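Local coordinates for protein VP35 (Myotis lucifugus, PDB 6DKU) that probably antagonises host interferon responses through its C-terminal interferon inhibitory domain, being a microbat genome-encoded homologue of the filoviral polymerase cofactor VP35, at residues V37-H42 against C72-N77; M48-R53 against I65-Q70. The protein carries 1 engineered substitution. All coordinates share one frame; numbering follows the deposited sequence.

Contact 1: V37-H42 against C72-N77; sequences VSRDSH and CEYFRN
Tyr74 reaches out from helix 73-76 to Val37 and the Ser38-Arg39 link that follows it, which leads on to helix 41-56 in the helical bundle of the interferon inhibitory domain. With CG anti to the backbone N (chi1 171°), the ring extends across to that link and meets it in two ways. At the rim, the hydroxyl gives its hydrogen to a backbone carbonyl: Tyr74 OH lies 2.8 Å from Val37 O. The donor sits somewhat tilted from the carbonyl plane, while Val37 O itself lies close to the plane of the tyrosine ring. Over one ring face comes Arg39, making a cation-pi contact with Arg39 CZ 4.2 Å from the centroid of the Tyr74 ring. The guanidinium does not lie flat on the ring: the two planes are 65° apart, and NH1 is the nitrogen turned down toward the face. A bend at chi3 (-71°) swings the group back over the ring after CG and CD have passed the phenol oxygen. Arg39 NH1 also forms a salt bridge with Asp43 of helix 41-56, which ties the same charge to the start of that helix.

Phe75 is the buried neighbour. Tyr74 CD2 stands above the ring centre of Phe75, so the two aromatic side chains pack on each other as well as on Val37 and the link. These meet Phe75 at the ring edge. Ser38 CB is 4.0 Å from Phe75 CE1, while the Ser38 hydroxyl bonds back to Ala35 O. Val37 and Phe75 run past one another with their ends pointing opposite ways, and the methyl Val37 CG1 comes to 3.5 Å from Phe75 CD1.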
ATOM      1  N   VAL A  37      -0.231  -7.616   1.896  1.00 67.77           N
ATOM      2  CA  VAL A  37       1.092  -8.243   1.903  1.00 62.87           C
ATOM      3  C   VAL A  37       1.462  -8.839   3.265  1.00 56.14           C
ATOM      4  O   VAL A  37       2.436  -9.607   3.357  1.00 57.83           O
ATOM      5  CB  VAL A  37       2.138  -7.211   1.429  1.00 50.29           C
ATOM      6  CG1 VAL A  37       2.605  -6.339   2.584  1.00 52.23           C
ATOM      7  CG2 VAL A  37       3.286  -7.885   0.693  1.00 66.29           C
ATOM      8  N   SER A  38       0.703  -8.529   4.315  1.00 56.43           N
ATOM      9  CA  SER A  38       0.913  -9.103   5.638  1.00 66.87           C
ATOM     10  C   SER A  38       0.588 -10.598   5.657  1.00 62.50           C
ATOM     11  O   SER A  38      -0.244 -11.090   4.892  1.00 76.97           O
ATOM     12  CB  SER A  38       0.049  -8.374   6.672  1.00 70.39           C
ATOM     13  OG  SER A  38      -1.274  -8.187   6.205  1.00 82.78           O
ATOM     14  N   ARG A  39       1.241 -11.317   6.571  1.00 53.26           N
ATOM     15  CA  ARG A  39       1.140 -12.769   6.630  1.00 61.09           C
ATOM     16  C   ARG A  39       0.103 -13.263   7.632  1.00 66.67           C
ATOM     17  O   ARG A  39      -0.367 -14.402   7.503  1.00 66.88           O
ATOM     18  CB  ARG A  39       2.518 -13.375   6.964  1.00 71.57           C
ATOM     19  CG  ARG A  39       3.692 -12.522   6.472  1.00 70.15           C
ATOM     20  CD  ARG A  39       5.074 -13.160   6.668  1.00 78.52           C
ATOM     21  NE  ARG A  39       5.536 -13.221   8.058  1.00 81.29           N
ATOM     22  CZ  ARG A  39       5.958 -12.178   8.772  1.00 74.78           C
ATOM     23  NH1 ARG A  39       5.968 -10.965   8.253  1.00 68.39           N
ATOM     24  NH2 ARG A  39       6.355 -12.345  10.023  1.00 83.29           N
ATOM     25  N   ASP A  40      -0.268 -12.442   8.607  1.00 49.58           N
ATOM     26  CA  ASP A  40      -1.251 -12.796   9.629  1.00 60.57           C
ATOM     27  C   ASP A  40      -1.611 -11.517  10.386  1.00 58.41           C
ATOM     28  O   ASP A  40      -1.190 -10.416  10.008  1.00 56.06           O
ATOM     29  CB  ASP A  40      -0.727 -13.899  10.553  1.00 64.30           C
ATOM     30  CG  ASP A  40       0.419 -13.437  11.455  1.00 82.89           C
ATOM     31  OD1 ASP A  40       1.065 -12.402  11.169  1.00 81.11           O
ATOM     32  OD2 ASP A  40       0.676 -14.128  12.465  1.00 92.33           O
ATOM     33  N   SER A  41      -2.386 -11.670  11.467  1.00 54.01           N
ATOM     34  CA  SER A  41      -2.854 -10.517  12.234  1.00 57.31           C
ATOM     35  C   SER A  41      -1.711  -9.782  12.925  1.00 64.18           C
ATOM     36  O   SER A  41      -1.805  -8.568  13.157  1.00 75.52           O
ATOM     37  CB  SER A  41      -3.899 -10.965  13.259  1.00 64.24           C
ATOM     38  OG  SER A  41      -3.294 -11.512  14.416  1.00 72.94           O
ATOM     39  N   HIS A  42      -0.624 -10.486  13.243  1.00 64.28           N
ATOM     40  CA  HIS A  42       0.497  -9.855  13.928  1.00 56.42           C
ATOM     41  C   HIS A  42       1.114  -8.742  13.084  1.00 60.03           C
ATOM     42  O   HIS A  42       1.383  -7.647  13.586  1.00 61.56           O
ATOM     43  CB  HIS A  42       1.541 -10.902  14.292  1.00 74.44           C
ATOM     44  CG  HIS A  42       2.735 -10.331  14.987  1.00 99.28           C
ATOM     45  ND1 HIS A  42       2.687  -9.865  16.284  1.00102.11           N
ATOM     46  CD2 HIS A  42       4.003 -10.126  14.559  1.00103.54           C
ATOM     47  CE1 HIS A  42       3.879  -9.412  16.630  1.00103.94           C
ATOM     48  NE2 HIS A  42       4.696  -9.558  15.601  1.00104.30           N
ATOM     49  N   CYS A  72       8.864   0.010   9.520  1.00 75.64           N
ATOM     50  CA  CYS A  72       8.516  -1.353   9.903  1.00 68.98           C
ATOM     51  C   CYS A  72       9.266  -2.320   9.000  1.00 83.68           C
ATOM     52  O   CYS A  72       9.051  -2.335   7.782  1.00 82.87           O
ATOM     53  CB  CYS A  72       7.009  -1.570   9.811  1.00 73.18           C
ATOM     54  SG  CYS A  72       6.085  -0.781  11.160  1.00 85.98           S
ATOM     55  N   GLU A  73      10.135  -3.137   9.602  1.00 93.77           N
ATOM     56  CA  GLU A  73      11.154  -3.842   8.833  1.00 98.98           C
ATOM     57  C   GLU A  73      10.563  -4.880   7.885  1.00 95.89           C
ATOM     58  O   GLU A  73      11.096  -5.080   6.786  1.00 92.53           O
ATOM     59  CB  GLU A  73      12.162  -4.498   9.776  1.00112.71           C
ATOM     60  CG  GLU A  73      13.512  -4.755   9.129  1.00125.75           C
ATOM     61  CD  GLU A  73      13.974  -3.596   8.250  1.00133.73           C
ATOM     62  OE1 GLU A  73      13.981  -2.434   8.718  1.00132.40           O
ATOM     63  OE2 GLU A  73      14.322  -3.853   7.079  1.00137.27           O
ATOM     64  N   TYR A  74       9.475  -5.547   8.274  1.00 92.06           N
ATOM     65  CA  TYR A  74       8.883  -6.535   7.379  1.00 71.94           C
ATOM     66  C   TYR A  74       8.342  -5.873   6.113  1.00 77.19           C
ATOM     67  O   TYR A  74       8.787  -6.176   5.001  1.00 82.83           O
ATOM     68  CB  TYR A  74       7.777  -7.317   8.082  1.00 63.44           C
ATOM     69  CG  TYR A  74       7.030  -8.181   7.100  1.00 60.67           C
ATOM     70  CD1 TYR A  74       7.666  -9.231   6.446  1.00 62.68           C
ATOM     71  CD2 TYR A  74       5.715  -7.902   6.765  1.00 63.53           C
ATOM     72  CE1 TYR A  74       6.991 -10.013   5.521  1.00 69.94           C
ATOM     73  CE2 TYR A  74       5.035  -8.669   5.844  1.00 76.19           C
ATOM     74  CZ  TYR A  74       5.673  -9.723   5.223  1.00 80.33           C
ATOM     75  OH  TYR A  74       4.978 -10.482   4.303  1.00 82.39           O
ATOM     76  N   PHE A  75       7.377  -4.957   6.267  1.00 70.08           N
ATOM     77  CA  PHE A  75       6.800  -4.280   5.108  1.00 62.44           C
ATOM     78  C   PHE A  75       7.854  -3.545   4.301  1.00 63.65           C
ATOM     79  O   PHE A  75       7.720  -3.417   3.079  1.00 69.35           O
ATOM     80  CB  PHE A  75       5.711  -3.306   5.551  1.00 53.05           C
ATOM     81  CG  PHE A  75       4.575  -3.973   6.249  1.00 59.73           C
ATOM     82  CD1 PHE A  75       3.588  -4.619   5.526  1.00 41.52           C
ATOM     83  CD2 PHE A  75       4.510  -3.984   7.635  1.00 62.39           C
ATOM     84  CE1 PHE A  75       2.548  -5.240   6.169  1.00 57.74           C
ATOM     85  CE2 PHE A  75       3.476  -4.605   8.287  1.00 54.07           C
ATOM     86  CZ  PHE A  75       2.488  -5.234   7.554  1.00 69.08           C
ATOM     87  N   ARG A  76       8.904  -3.059   4.962  1.00 67.77           N
ATOM     88  CA  ARG A  76       9.978  -2.373   4.255  1.00 70.52           C
ATOM     89  C   ARG A  76      10.569  -3.259   3.162  1.00 73.35           C
ATOM     90  O   ARG A  76      10.730  -2.825   2.018  1.00 77.12           O
ATOM     91  CB  ARG A  76      11.045  -1.938   5.260  1.00 78.78           C
ATOM     92  CG  ARG A  76      12.186  -1.112   4.696  1.00 78.00           C
ATOM     93  CD  ARG A  76      13.338  -1.077   5.697  1.00 80.40           C
ATOM     94  NE  ARG A  76      14.596  -0.669   5.083  1.00107.24           N
ATOM     95  CZ  ARG A  76      15.307  -1.425   4.250  1.00123.51           C
ATOM     96  NH1 ARG A  76      14.883  -2.637   3.916  1.00125.52           N
ATOM     97  NH2 ARG A  76      16.446  -0.968   3.742  1.00128.42           N
ATOM     98  N   ASN A  77      10.861  -4.520   3.488  1.00 79.05           N
ATOM     99  CA  ASN A  77      11.506  -5.448   2.565  1.00 72.46           C
ATOM    100  C   ASN A  77      10.522  -6.293   1.768  1.00 67.84           C
ATOM    101  O   ASN A  77      10.883  -7.385   1.319  1.00 87.71           O
ATOM    102  CB  ASN A  77      12.449  -6.376   3.329  1.00 68.62           C
ATOM    103  CG  ASN A  77      13.660  -5.663   3.835  1.00 79.81           C
ATOM    104  OD1 ASN A  77      14.137  -4.724   3.201  1.00 89.72           O
ATOM    105  ND2 ASN A  77      14.178  -6.098   4.979  1.00 90.99           N
TER

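Contact 2: M48-R53 against I65-Q70; sequences MDHFNR and IISITQ
The CB of His50 is directed toward helix 65-70, and its imidazole presents an edge to Ser67. CG is anti to the backbone N (chi1 177°), which carries the ring away from its own helix and leaves NE2 leading. Ser67 holds its hydroxyl out in the same extended sense, and both Ser67 CB and OG lie near the plane of the imidazole. A hydrogen bond from His50 NE2 to Ser67 OG is modelled, but at 2.4 Å its length is doubtful, being too short to trust at this resolution. Ser67 OG has a further hydrogen-bond partner in Glu54, one turn along from His50 on helix 41-56.

Beside this polar pair the imidazole runs past Ile68, the two side chains heading opposite ways, with His50 CD2 3.7 Å from Ile68 CG1. These are two helices of the helical bundle in the interferon inhibitory domain, joined through a short connection. Over the segments they run in roughly opposed directions, their axes 128° apart and 9.0 Å from each other at closest approach.

Phe51 follows His50 around the helix and turns to the apolar side. It lies alongside Ile65, the ends of both side chains directed alike, and Phe51 CE1 approaches Ile65 CG1 at 4.0 Å. Nearer the backbone, Ile68 CD1 packs against Phe51 CB at 4.2 Å. Other helices close round the pair: Phe51 packs on Leu16 of helix 9-18 and meets Tyr19 edge-to-face, and Ile65 rests on Leu30 and Val31 of helix 26-37.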
ATOM      1  N   MET A  48      -0.317  -1.227  12.370  1.00 58.26           N
ATOM      2  CA  MET A  48      -1.291  -0.352  13.009  1.00 48.96           C
ATOM      3  C   MET A  48      -0.688   0.362  14.212  1.00 57.15           C
ATOM      4  O   MET A  48      -0.902   1.564  14.409  1.00 62.86           O
ATOM      5  CB  MET A  48      -2.510  -1.162  13.430  1.00 51.66           C
ATOM      6  CG  MET A  48      -3.488  -0.391  14.280  1.00 59.95           C
ATOM      7  SD  MET A  48      -4.661   0.504  13.254  1.00 68.76           S
ATOM      8  CE  MET A  48      -5.397  -0.844  12.330  1.00 51.94           C
ATOM      9  N   ASP A  49       0.058  -0.369  15.040  1.00 51.60           N
ATOM     10  CA  ASP A  49       0.719   0.253  16.178  1.00 64.65           C
ATOM     11  C   ASP A  49       1.672   1.351  15.722  1.00 65.72           C
ATOM     12  O   ASP A  49       1.731   2.424  16.334  1.00 56.86           O
ATOM     13  CB  ASP A  49       1.462  -0.807  16.993  1.00 69.76           C
ATOM     14  CG  ASP A  49       0.522  -1.699  17.793  1.00 70.94           C
ATOM     15  OD1 ASP A  49      -0.636  -1.285  18.035  1.00 63.81           O
ATOM     16  OD2 ASP A  49       0.951  -2.814  18.179  1.00 63.55           O
ATOM     17  N   HIS A  50       2.413   1.107  14.636  1.00 61.20           N
ATOM     18  CA  HIS A  50       3.322   2.123  14.116  1.00 50.48           C
ATOM     19  C   HIS A  50       2.559   3.336  13.593  1.00 52.91           C
ATOM     20  O   HIS A  50       2.945   4.484  13.852  1.00 54.05           O
ATOM     21  CB  HIS A  50       4.199   1.517  13.019  1.00 47.03           C
ATOM     22  CG  HIS A  50       5.117   2.502  12.363  1.00 65.19           C
ATOM     23  ND1 HIS A  50       6.399   2.739  12.811  1.00 64.51           N
ATOM     24  CD2 HIS A  50       4.936   3.314  11.294  1.00 60.29           C
ATOM     25  CE1 HIS A  50       6.970   3.649  12.043  1.00 65.09           C
ATOM     26  NE2 HIS A  50       6.103   4.017  11.117  1.00 65.54           N
ATOM     27  N   PHE A  51       1.478   3.096  12.847  1.00 51.69           N
ATOM     28  CA  PHE A  51       0.624   4.172  12.355  1.00 40.92           C
ATOM     29  C   PHE A  51       0.129   5.049  13.501  1.00 47.40           C
ATOM     30  O   PHE A  51       0.252   6.282  13.460  1.00 55.44           O
ATOM     31  CB  PHE A  51      -0.549   3.561  11.590  1.00 48.45           C
ATOM     32  CG  PHE A  51      -1.545   4.560  11.077  1.00 57.26           C
ATOM     33  CD1 PHE A  51      -1.285   5.289   9.928  1.00 51.67           C
ATOM     34  CD2 PHE A  51      -2.759   4.741  11.720  1.00 51.51           C
ATOM     35  CE1 PHE A  51      -2.200   6.195   9.442  1.00 42.70           C
ATOM     36  CE2 PHE A  51      -3.684   5.645  11.239  1.00 43.19           C
ATOM     37  CZ  PHE A  51      -3.405   6.374  10.099  1.00 55.22           C
ATOM     38  N   ASN A  52      -0.429   4.425  14.541  1.00 45.59           N
ATOM     39  CA  ASN A  52      -0.914   5.194  15.677  1.00 46.01           C
ATOM     40  C   ASN A  52       0.221   5.894  16.412  1.00 54.73           C
ATOM     41  O   ASN A  52       0.020   6.981  16.964  1.00 57.70           O
ATOM     42  CB  ASN A  52      -1.691   4.284  16.619  1.00 61.72           C
ATOM     43  CG  ASN A  52      -2.957   3.753  15.990  1.00 56.54           C
ATOM     44  OD1 ASN A  52      -3.627   4.455  15.237  1.00 49.04           O
ATOM     45  ND2 ASN A  52      -3.295   2.510  16.298  1.00 59.53           N
ATOM     46  N   ARG A  53       1.412   5.290  16.439  1.00 67.50           N
ATOM     47  CA  ARG A  53       2.571   5.969  17.012  1.00 63.70           C
ATOM     48  C   ARG A  53       2.859   7.256  16.253  1.00 66.15           C
ATOM     49  O   ARG A  53       3.051   8.319  16.855  1.00 57.60           O
ATOM     50  CB  ARG A  53       3.794   5.047  16.982  1.00 62.66           C
ATOM     51  CG  ARG A  53       4.014   4.224  18.243  1.00 82.01           C
ATOM     52  CD  ARG A  53       5.367   3.501  18.206  1.00 97.89           C
ATOM     53  NE  ARG A  53       5.458   2.522  17.116  1.00 94.84           N
ATOM     54  CZ  ARG A  53       5.176   1.226  17.239  1.00 86.41           C
ATOM     55  NH1 ARG A  53       4.780   0.735  18.410  1.00 79.66           N
ATOM     56  NH2 ARG A  53       5.288   0.418  16.187  1.00 82.01           N
ATOM     57  N   ILE A  65       1.391   6.507   6.926  1.00 46.27           N
ATOM     58  CA  ILE A  65       1.270   5.390   5.989  1.00 46.61           C
ATOM     59  C   ILE A  65       2.597   5.136   5.283  1.00 54.49           C
ATOM     60  O   ILE A  65       3.075   3.998   5.224  1.00 68.57           O
ATOM     61  CB  ILE A  65       0.139   5.661   4.983  1.00 44.15           C
ATOM     62  CG1 ILE A  65      -1.219   5.551   5.669  1.00 40.20           C
ATOM     63  CG2 ILE A  65       0.227   4.715   3.804  1.00 39.42           C
ATOM     64  CD1 ILE A  65      -2.320   6.245   4.888  1.00 46.77           C
ATOM     65  N   ILE A  66       3.222   6.193   4.747  1.00 51.92           N
ATOM     66  CA  ILE A  66       4.538   6.007   4.126  1.00 53.09           C
ATOM     67  C   ILE A  66       5.557   5.510   5.151  1.00 54.16           C
ATOM     68  O   ILE A  66       6.462   4.713   4.837  1.00 59.35           O
ATOM     69  CB  ILE A  66       4.982   7.327   3.456  1.00 46.27           C
ATOM     70  CG1 ILE A  66       4.197   7.563   2.157  1.00 45.08           C
ATOM     71  CG2 ILE A  66       6.474   7.321   3.181  1.00 44.35           C
ATOM     72  CD1 ILE A  66       4.490   8.895   1.481  1.00 39.69           C
ATOM     73  N   SER A  67       5.401   5.942   6.401  1.00 56.26           N
ATOM     74  CA  SER A  67       6.348   5.617   7.454  1.00 47.70           C
ATOM     75  C   SER A  67       6.323   4.135   7.775  1.00 58.46           C
ATOM     76  O   SER A  67       7.339   3.591   8.218  1.00 64.07           O
ATOM     77  CB  SER A  67       6.039   6.447   8.704  1.00 58.36           C
ATOM     78  OG  SER A  67       6.763   5.991   9.835  1.00 71.37           O
ATOM     79  N   ILE A  68       5.183   3.464   7.568  1.00 59.85           N
ATOM     80  CA  ILE A  68       5.164   2.012   7.743  1.00 57.22           C
ATOM     81  C   ILE A  68       6.074   1.347   6.722  1.00 62.09           C
ATOM     82  O   ILE A  68       6.858   0.452   7.056  1.00 71.09           O
ATOM     83  CB  ILE A  68       3.731   1.450   7.668  1.00 51.65           C
ATOM     84  CG1 ILE A  68       2.730   2.234   8.534  1.00 42.71           C
ATOM     85  CG2 ILE A  68       3.712  -0.031   8.018  1.00 64.48           C
ATOM     86  CD1 ILE A  68       1.276   1.883   8.146  1.00 34.32           C
ATOM     87  N   THR A  69       5.974   1.770   5.458  1.00 53.81           N
ATOM     88  CA  THR A  69       6.859   1.215   4.434  1.00 55.96           C
ATOM     89  C   THR A  69       8.325   1.524   4.723  1.00 62.27           C
ATOM     90  O   THR A  69       9.221   0.797   4.271  1.00 55.28           O
ATOM     91  CB  THR A  69       6.485   1.743   3.049  1.00 46.65           C
ATOM     92  OG1 THR A  69       6.764   3.142   3.006  1.00 58.01           O
ATOM     93  CG2 THR A  69       5.011   1.517   2.785  1.00 46.09           C
ATOM     94  N   GLN A  70       8.596   2.589   5.474  1.00 66.68           N
ATOM     95  CA  GLN A  70       9.999   2.924   5.709  1.00 65.71           C
ATOM     96  C   GLN A  70      10.581   2.306   6.980  1.00 72.58           C
ATOM     97  O   GLN A  70      11.723   1.834   6.967  1.00 88.85           O
ATOM     98  CB  GLN A  70      10.168   4.444   5.745  1.00 58.34           C
ATOM     99  CG  GLN A  70       9.986   5.090   4.381  1.00 52.65           C
ATOM    100  CD  GLN A  70      10.679   4.309   3.289  1.00 54.20           C
ATOM    101  OE1 GLN A  70      11.905   4.221   3.261  1.00 62.15           O
ATOM    102  NE2 GLN A  70       9.897   3.726   2.391  1.00 43.91           N
TER

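Overall arrangement
Both contacts belong to the helical part of the interferon inhibitory domain, their centres 11 Å apart and each about 11 Å from the centre of the chain. Along the sequence the order is 37-42, 48-53, 65-70, 72-77, so contact 1 brackets contact 2. Helix 41-56 carries one side of contact 2 and starts at the end of segment 37-42; helix 73-76 follows helix 61-71 after a break at Cys72. The surface contact 1 adjoins the buried contact 2, touching where Cys72 SG meets His50 CB (3.5 Å) and Phe75 CD2 meets Ile68 CG2 (4.1 Å). Together they join the link after helix 26-37, helix 41-56, helix 61-71 and helix 73-76, beside the four-stranded sheet.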